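Local coordinates for beta-D-glucoside glucohydrolase (Trichoderma reesei, PDB 4I8D), which probably hydrolyses terminal, non-reducing beta-D-glucosyl residues with release of beta-D-glucose, a step in cellulose degradation, at residues P177-L182 and W680-Q685; D559-D564 and P649-G654. All coordinates share one frame; numbering follows the deposited sequence.

Contact 1: residues P177-L182 and W680-Q685; sequences PDDRTL and WDTASQ. With NAG (2-acetamido-2-deoxy-beta-D-glucopyranose), chain C; NAG (2-acetamido-2-deoxy-beta-D-glucopyranose), chain B; MAN (alpha-D-mannopyranose), chain D; BMA (beta-D-mannopyranose), chain E.
The indole of W680 and the carboxylate of D179 meet with their planes 63° apart. H183 stacks on the indole, and W687 packs against it edge-to-face. The amide nitrogen NE2 of Q685 lies at the indole edge, in the ring plane. W680 NE1 donates to D179 OD2 at 3.0 Å. The bond is bent, with 134° at the hydrogen, and it reaches the anti side of OD2 from out of the carboxylate plane. R180 slides past W680 in the opposite direction. Its CG lies anti to the backbone N (chi1 -176°), which brings R180 CG 3.2 Å from W680 O. The extended chain carries the guanidinium on to a salt bridge with E184. T682 CG2 packs 3.6 Å from D179 CB. The contact seats the first turn of helix 179-186, in the family 3 N-terminal domain, on the end of strand 679-681 of the fibronectin type III-like domain. D178 is the N-cap of this helix, and its OD1 takes T181 N and T181 OG1 from opposite faces. The N-glycan of N209 runs along the joint. O3 of NAG (chain B) donates to D179 OD1 (2.7 Å), which is also bonded to Y218. The backbone N of D179 donates to NAG (chain C) O7 at 3.0 Å. With an alanine in place of D179, the indole N-H and the sugar O3 would probably lose their acceptor, and a gap would be left beside the indole. Further out, A683 O accepts from O4 of BMA (2.6 Å) and A683 N donates to O6 of MAN. A water joins T682 OG1 (2.8 Å) to O7 of NAG (chain C) and O2 of MAN.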
# COMPACT_ATOMS: atom_id res chain seq x y z
N PRO A 177 -4.34 -17.83 11.27
CA PRO A 177 -5.15 -17.05 12.21
C PRO A 177 -6.52 -17.66 12.44
O PRO A 177 -6.98 -18.46 11.62
CB PRO A 177 -5.29 -15.69 11.52
CG PRO A 177 -5.20 -16.00 10.07
CD PRO A 177 -4.25 -17.16 9.95
N ASP A 178 -7.18 -17.26 13.53
CA ASP A 178 -8.55 -17.66 13.82
C ASP A 178 -9.49 -16.92 12.87
O ASP A 178 -9.10 -15.91 12.28
CB ASP A 178 -8.91 -17.43 15.31
CG ASP A 178 -9.12 -15.95 15.67
OD1 ASP A 178 -9.06 -15.07 14.80
OD2 ASP A 178 -9.36 -15.67 16.86
N ASP A 179 -10.73 -17.41 12.73
CA ASP A 179 -11.65 -16.95 11.69
C ASP A 179 -11.91 -15.44 11.73
O ASP A 179 -11.87 -14.78 10.70
CB ASP A 179 -12.97 -17.73 11.72
CG ASP A 179 -13.63 -17.86 10.34
OD1 ASP A 179 -12.96 -18.34 9.40
OD2 ASP A 179 -14.82 -17.49 10.20
N ARG A 180 -12.17 -14.91 12.93
CA ARG A 180 -12.46 -13.49 13.10
C ARG A 180 -11.29 -12.59 12.68
O ARG A 180 -11.50 -11.53 12.08
CB ARG A 180 -12.91 -13.19 14.54
CG ARG A 180 -13.32 -11.75 14.77
CD ARG A 180 -13.57 -11.40 16.23
NE ARG A 180 -13.90 -9.98 16.34
CZ ARG A 180 -14.00 -9.29 17.47
NH1 ARG A 180 -13.77 -9.88 18.64
NH2 ARG A 180 -14.30 -7.99 17.43
N THR A 181 -10.06 -13.00 13.01
CA THR A 181 -8.85 -12.27 12.59
C THR A 181 -8.79 -12.21 11.06
O THR A 181 -8.54 -11.16 10.49
CB THR A 181 -7.55 -12.91 13.15
OG1 THR A 181 -7.55 -12.85 14.58
CG2 THR A 181 -6.30 -12.19 12.64
N LEU A 182 -9.04 -13.35 10.43
CA LEU A 182 -9.06 -13.47 8.97
C LEU A 182 -10.09 -12.56 8.31
O LEU A 182 -9.79 -11.90 7.31
CB LEU A 182 -9.29 -14.94 8.58
CG LEU A 182 -9.79 -15.33 7.19
CD1 LEU A 182 -8.81 -14.97 6.09
CD2 LEU A 182 -10.09 -16.82 7.19
N TRP A 680 -16.80 -9.47 13.02
CA TRP A 680 -17.11 -10.81 12.55
C TRP A 680 -17.42 -11.73 13.72
O TRP A 680 -16.51 -12.20 14.41
CB TRP A 680 -15.97 -11.38 11.72
CG TRP A 680 -16.22 -12.78 11.23
CD1 TRP A 680 -15.74 -13.93 11.76
CD2 TRP A 680 -17.03 -13.16 10.11
NE1 TRP A 680 -16.18 -15.01 11.04
CE2 TRP A 680 -16.97 -14.57 10.01
CE3 TRP A 680 -17.79 -12.45 9.17
CZ2 TRP A 680 -17.65 -15.29 9.02
CZ3 TRP A 680 -18.46 -13.16 8.18
CH2 TRP A 680 -18.39 -14.57 8.11
N ASP A 681 -18.70 -11.98 13.95
CA ASP A 681 -19.14 -12.98 14.91
C ASP A 681 -18.89 -14.35 14.30
O ASP A 681 -19.50 -14.72 13.30
CB ASP A 681 -20.62 -12.81 15.23
CG ASP A 681 -21.10 -13.78 16.28
OD1 ASP A 681 -20.99 -13.45 17.48
OD2 ASP A 681 -21.58 -14.87 15.91
N THR A 682 -17.98 -15.10 14.92
CA THR A 682 -17.57 -16.38 14.38
C THR A 682 -18.67 -17.44 14.51
O THR A 682 -18.92 -18.18 13.56
CB THR A 682 -16.28 -16.86 15.07
OG1 THR A 682 -15.42 -15.74 15.26
CG2 THR A 682 -15.59 -17.93 14.24
N ALA A 683 -19.31 -17.49 15.68
CA ALA A 683 -20.36 -18.46 15.96
C ALA A 683 -21.42 -18.48 14.86
O ALA A 683 -21.65 -19.53 14.25
CB ALA A 683 -21.01 -18.18 17.31
N SER A 684 -22.01 -17.32 14.59
CA SER A 684 -23.10 -17.17 13.61
C SER A 684 -22.62 -16.98 12.17
O SER A 684 -23.45 -16.87 11.26
CB SER A 684 -24.01 -16.01 14.01
OG SER A 684 -23.41 -14.77 13.71
N GLN A 685 -21.31 -16.93 11.97
CA GLN A 685 -20.71 -16.82 10.63
C GLN A 685 -21.24 -15.62 9.84
O GLN A 685 -21.48 -15.73 8.64
CB GLN A 685 -20.93 -18.11 9.83
CG GLN A 685 -20.02 -19.27 10.20
CD GLN A 685 -18.58 -19.05 9.78
OE1 GLN A 685 -17.65 -19.40 10.51
NE2 GLN A 685 -18.38 -18.47 8.60
C1 NAG C . -12.67 -21.50 12.05
C2 NAG C . -13.45 -21.14 13.31
C3 NAG C . -14.77 -21.89 13.37
C4 NAG C . -15.57 -21.71 12.08
C5 NAG C . -14.68 -21.90 10.84
C6 NAG C . -15.42 -21.48 9.58
C7 NAG C . -12.03 -20.39 15.12
C8 NAG C . -11.23 -20.77 16.34
N2 NAG C . -12.65 -21.38 14.49
O3 NAG C . -15.51 -21.39 14.46
O4 NAG C . -16.58 -22.69 12.01
O5 NAG C . -13.46 -21.18 10.91
O6 NAG C . -14.86 -22.16 8.49
O7 NAG C . -12.08 -19.21 14.75
C1 NAG B . -7.81 -21.99 10.26
C2 NAG B . -8.74 -21.07 9.45
C3 NAG B . -9.83 -20.45 10.32
C4 NAG B . -10.46 -21.47 11.27
C5 NAG B . -9.32 -22.13 12.06
C6 NAG B . -9.75 -23.07 13.20
C7 NAG B . -7.65 -19.89 7.54
C8 NAG B . -8.05 -20.98 6.58
N2 NAG B . -7.99 -19.99 8.83
O3 NAG B . -10.81 -19.91 9.48
O4 NAG B . -11.39 -20.82 12.09
O5 NAG B . -8.53 -22.84 11.14
O6 NAG B . -10.69 -24.02 12.73
O7 NAG B . -7.01 -18.93 7.13
C1 MAN D . -14.48 -18.88 18.38
C2 MAN D . -13.19 -18.46 19.08
C3 MAN D . -13.46 -17.61 20.33
C4 MAN D . -14.62 -16.62 20.18
C5 MAN D . -15.79 -17.15 19.36
C6 MAN D . -16.78 -16.04 19.01
O2 MAN D . -12.34 -17.78 18.18
O3 MAN D . -12.30 -16.87 20.64
O4 MAN D . -15.08 -16.28 21.46
O5 MAN D . -15.32 -17.76 18.16
O6 MAN D . -17.86 -16.56 18.28
C1 BMA E . -17.86 -22.23 12.48
C2 BMA E . -18.95 -22.97 11.70
C3 BMA E . -20.36 -22.65 12.21
C4 BMA E . -20.44 -22.74 13.74
C5 BMA E . -19.28 -22.01 14.40
C6 BMA E . -19.30 -22.22 15.90
O2 BMA E . -18.70 -24.38 11.81
O3 BMA E . -21.30 -23.54 11.58
O4 BMA E . -21.66 -22.16 14.20
O5 BMA E . -18.03 -22.47 13.88
O6 BMA E . -18.16 -21.55 16.44
O HOH W 1 -12.82 -16.68 15.82

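Contact 2: residues D559-D564 and P649-G654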
# COMPACT_ATOMS: atom_id res chain seq x y z
N ASP A 559 0.05 -3.42 15.42
CA ASP A 559 0.50 -2.03 15.51
C ASP A 559 -0.16 -1.30 16.70
O ASP A 559 -0.07 -1.76 17.84
CB ASP A 559 0.27 -1.31 14.18
CG ASP A 559 1.01 0.02 14.08
OD1 ASP A 559 2.19 0.03 13.66
OD2 ASP A 559 0.40 1.06 14.40
N TYR A 560 -0.84 -0.18 16.44
CA TYR A 560 -1.33 0.70 17.50
C TYR A 560 -2.46 0.09 18.34
O TYR A 560 -2.79 0.59 19.41
CB TYR A 560 -1.77 2.05 16.92
CG TYR A 560 -3.04 2.00 16.10
CD1 TYR A 560 -3.01 1.65 14.75
CD2 TYR A 560 -4.29 2.30 16.67
CE1 TYR A 560 -4.17 1.61 13.98
CE2 TYR A 560 -5.46 2.26 15.91
CZ TYR A 560 -5.39 1.92 14.57
OH TYR A 560 -6.52 1.87 13.82
N LYS A 561 -3.07 -0.97 17.83
CA LYS A 561 -4.15 -1.63 18.55
C LYS A 561 -3.58 -2.41 19.72
O LYS A 561 -4.22 -2.52 20.77
CB LYS A 561 -4.94 -2.54 17.61
CG LYS A 561 -5.65 -1.79 16.50
CD LYS A 561 -6.22 -2.74 15.48
CE LYS A 561 -6.99 -1.99 14.41
NZ LYS A 561 -7.15 -2.85 13.22
N HIS A 562 -2.37 -2.94 19.52
CA HIS A 562 -1.61 -3.56 20.59
C HIS A 562 -1.10 -2.51 21.58
O HIS A 562 -1.21 -2.68 22.80
CB HIS A 562 -0.43 -4.37 20.05
CG HIS A 562 0.54 -4.78 21.11
ND1 HIS A 562 0.22 -5.69 22.09
CD2 HIS A 562 1.80 -4.36 21.38
CE1 HIS A 562 1.25 -5.85 22.90
NE2 HIS A 562 2.22 -5.05 22.50
N PHE A 563 -0.54 -1.43 21.04
CA PHE A 563 0.05 -0.37 21.83
C PHE A 563 -0.95 0.25 22.79
O PHE A 563 -0.62 0.48 23.95
CB PHE A 563 0.64 0.72 20.93
CG PHE A 563 2.06 0.45 20.52
CD1 PHE A 563 2.36 -0.58 19.63
CD2 PHE A 563 3.10 1.23 21.02
CE1 PHE A 563 3.66 -0.83 19.25
CE2 PHE A 563 4.41 0.99 20.64
CZ PHE A 563 4.69 -0.04 19.76
N ASP A 564 -2.16 0.51 22.28
CA ASP A 564 -3.27 1.03 23.08
C ASP A 564 -3.72 0.04 24.15
O ASP A 564 -3.84 0.39 25.33
CB ASP A 564 -4.48 1.36 22.18
CG ASP A 564 -4.23 2.51 21.22
OD1 ASP A 564 -3.20 3.20 21.31
OD2 ASP A 564 -5.10 2.73 20.35
N PRO A 649 -9.32 -1.27 21.39
CA PRO A 649 -9.96 -0.12 22.05
C PRO A 649 -10.33 1.01 21.09
O PRO A 649 -11.46 1.47 21.09
CB PRO A 649 -8.90 0.35 23.05
CG PRO A 649 -7.61 -0.21 22.56
CD PRO A 649 -7.95 -1.50 21.88
N LYS A 650 -9.37 1.46 20.28
CA LYS A 650 -9.66 2.44 19.25
C LYS A 650 -9.48 1.82 17.89
O LYS A 650 -8.57 1.02 17.68
CB LYS A 650 -8.76 3.67 19.39
CG LYS A 650 -9.32 4.69 20.36
CD LYS A 650 -8.30 5.74 20.73
CE LYS A 650 -7.52 5.33 21.97
NZ LYS A 650 -6.22 6.04 22.05
N GLN A 651 -10.36 2.17 16.97
CA GLN A 651 -10.27 1.65 15.63
C GLN A 651 -10.62 2.77 14.67
O GLN A 651 -11.71 3.35 14.77
CB GLN A 651 -11.22 0.48 15.47
CG GLN A 651 -10.64 -0.70 14.71
CD GLN A 651 -11.47 -1.95 14.86
OE1 GLN A 651 -12.39 -2.02 15.67
NE2 GLN A 651 -11.15 -2.96 14.06
N LEU A 652 -9.68 3.10 13.77
CA LEU A 652 -9.88 4.15 12.78
C LEU A 652 -11.06 3.81 11.89
O LEU A 652 -11.11 2.72 11.30
CB LEU A 652 -8.61 4.34 11.92
CG LEU A 652 -8.72 5.35 10.75
CD1 LEU A 652 -8.76 6.78 11.26
CD2 LEU A 652 -7.59 5.17 9.74
N ARG A 653 -12.01 4.73 11.79
CA ARG A 653 -13.22 4.46 11.02
C ARG A 653 -13.58 5.60 10.06
O ARG A 653 -14.55 5.51 9.31
CB ARG A 653 -14.37 4.09 11.96
CG ARG A 653 -14.15 2.82 12.78
CD ARG A 653 -14.74 1.58 12.12
NE ARG A 653 -13.74 0.70 11.51
CZ ARG A 653 -13.57 -0.58 11.83
NH1 ARG A 653 -14.33 -1.17 12.74
NH2 ARG A 653 -12.63 -1.30 11.21
N GLY A 654 -12.79 6.67 10.09
CA GLY A 654 -12.91 7.76 9.14
C GLY A 654 -11.77 8.76 9.19
O GLY A 654 -11.09 8.90 10.20
O HOH W 2 -9.48 -2.30 12.16
O HOH W 3 -3.97 5.30 23.06
O HOH W 4 -6.52 0.54 19.56
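Y560 reaches L652 with its hydroxyl, and the two side chains cross at about a right angle. L652 N donates to Y560 OH in a straight but weak bond of 3.4 Å (168°). The stronger partner of this hydroxyl is D134. The Y560 ring stacks with F574, and K561 CG lies over one of its faces, toward the rim. K561 follows with an extended chain. Its CE packs 3.9 Å from Q651 CG. One water then accepts from both K561 NZ and Q651 NE2, at 2.6 Å from each. A helical turn on, D564 points at the other segment, and its CB touches P649 CG at 3.5 Å. The carboxylate and K650 form a long salt bridge, with D564 OD2 3.9 Å from K650 NZ. K650 bends at chi3 (-91°), which curls its chain round OD2. Two waters bridge the segments here. One lies between D564 OD1 and K650 NZ, weakly held on the aspartate side. The other donates to D564 OD2 (2.7 Å) and accepts from K650 N. R703 pairs with D564 OD1, and S702 O accepts from K650 NZ. Helix 559-565 of the family 3 C-terminal domain thus packs on strand 651-660, an outermost strand of an antiparallel sheet in the fibronectin type III-like domain, where R653 and G654 form a classic beta bulge opposite L636.

Overall arrangement
Both contacts bring the fibronectin type III-like domain against the rest of the enzyme. Along the chain the order is 177-182, 559-564, 649-654, 680-685, so contact 2 closes within the span bridged by contact 1. Their centres are 19 Å apart and their nearest atoms about 7 Å, without touching. They use different sheets of that domain: strand 679-681 in contact 1 and strand 651-660 in contact 2. Contact 1 joins it to the N-terminal domain, contact 2 to the C-terminal one. R180 of contact 1 also bonds R646 and T647, just before 649-654. Together the contacts dock the last domain against both preceding ones.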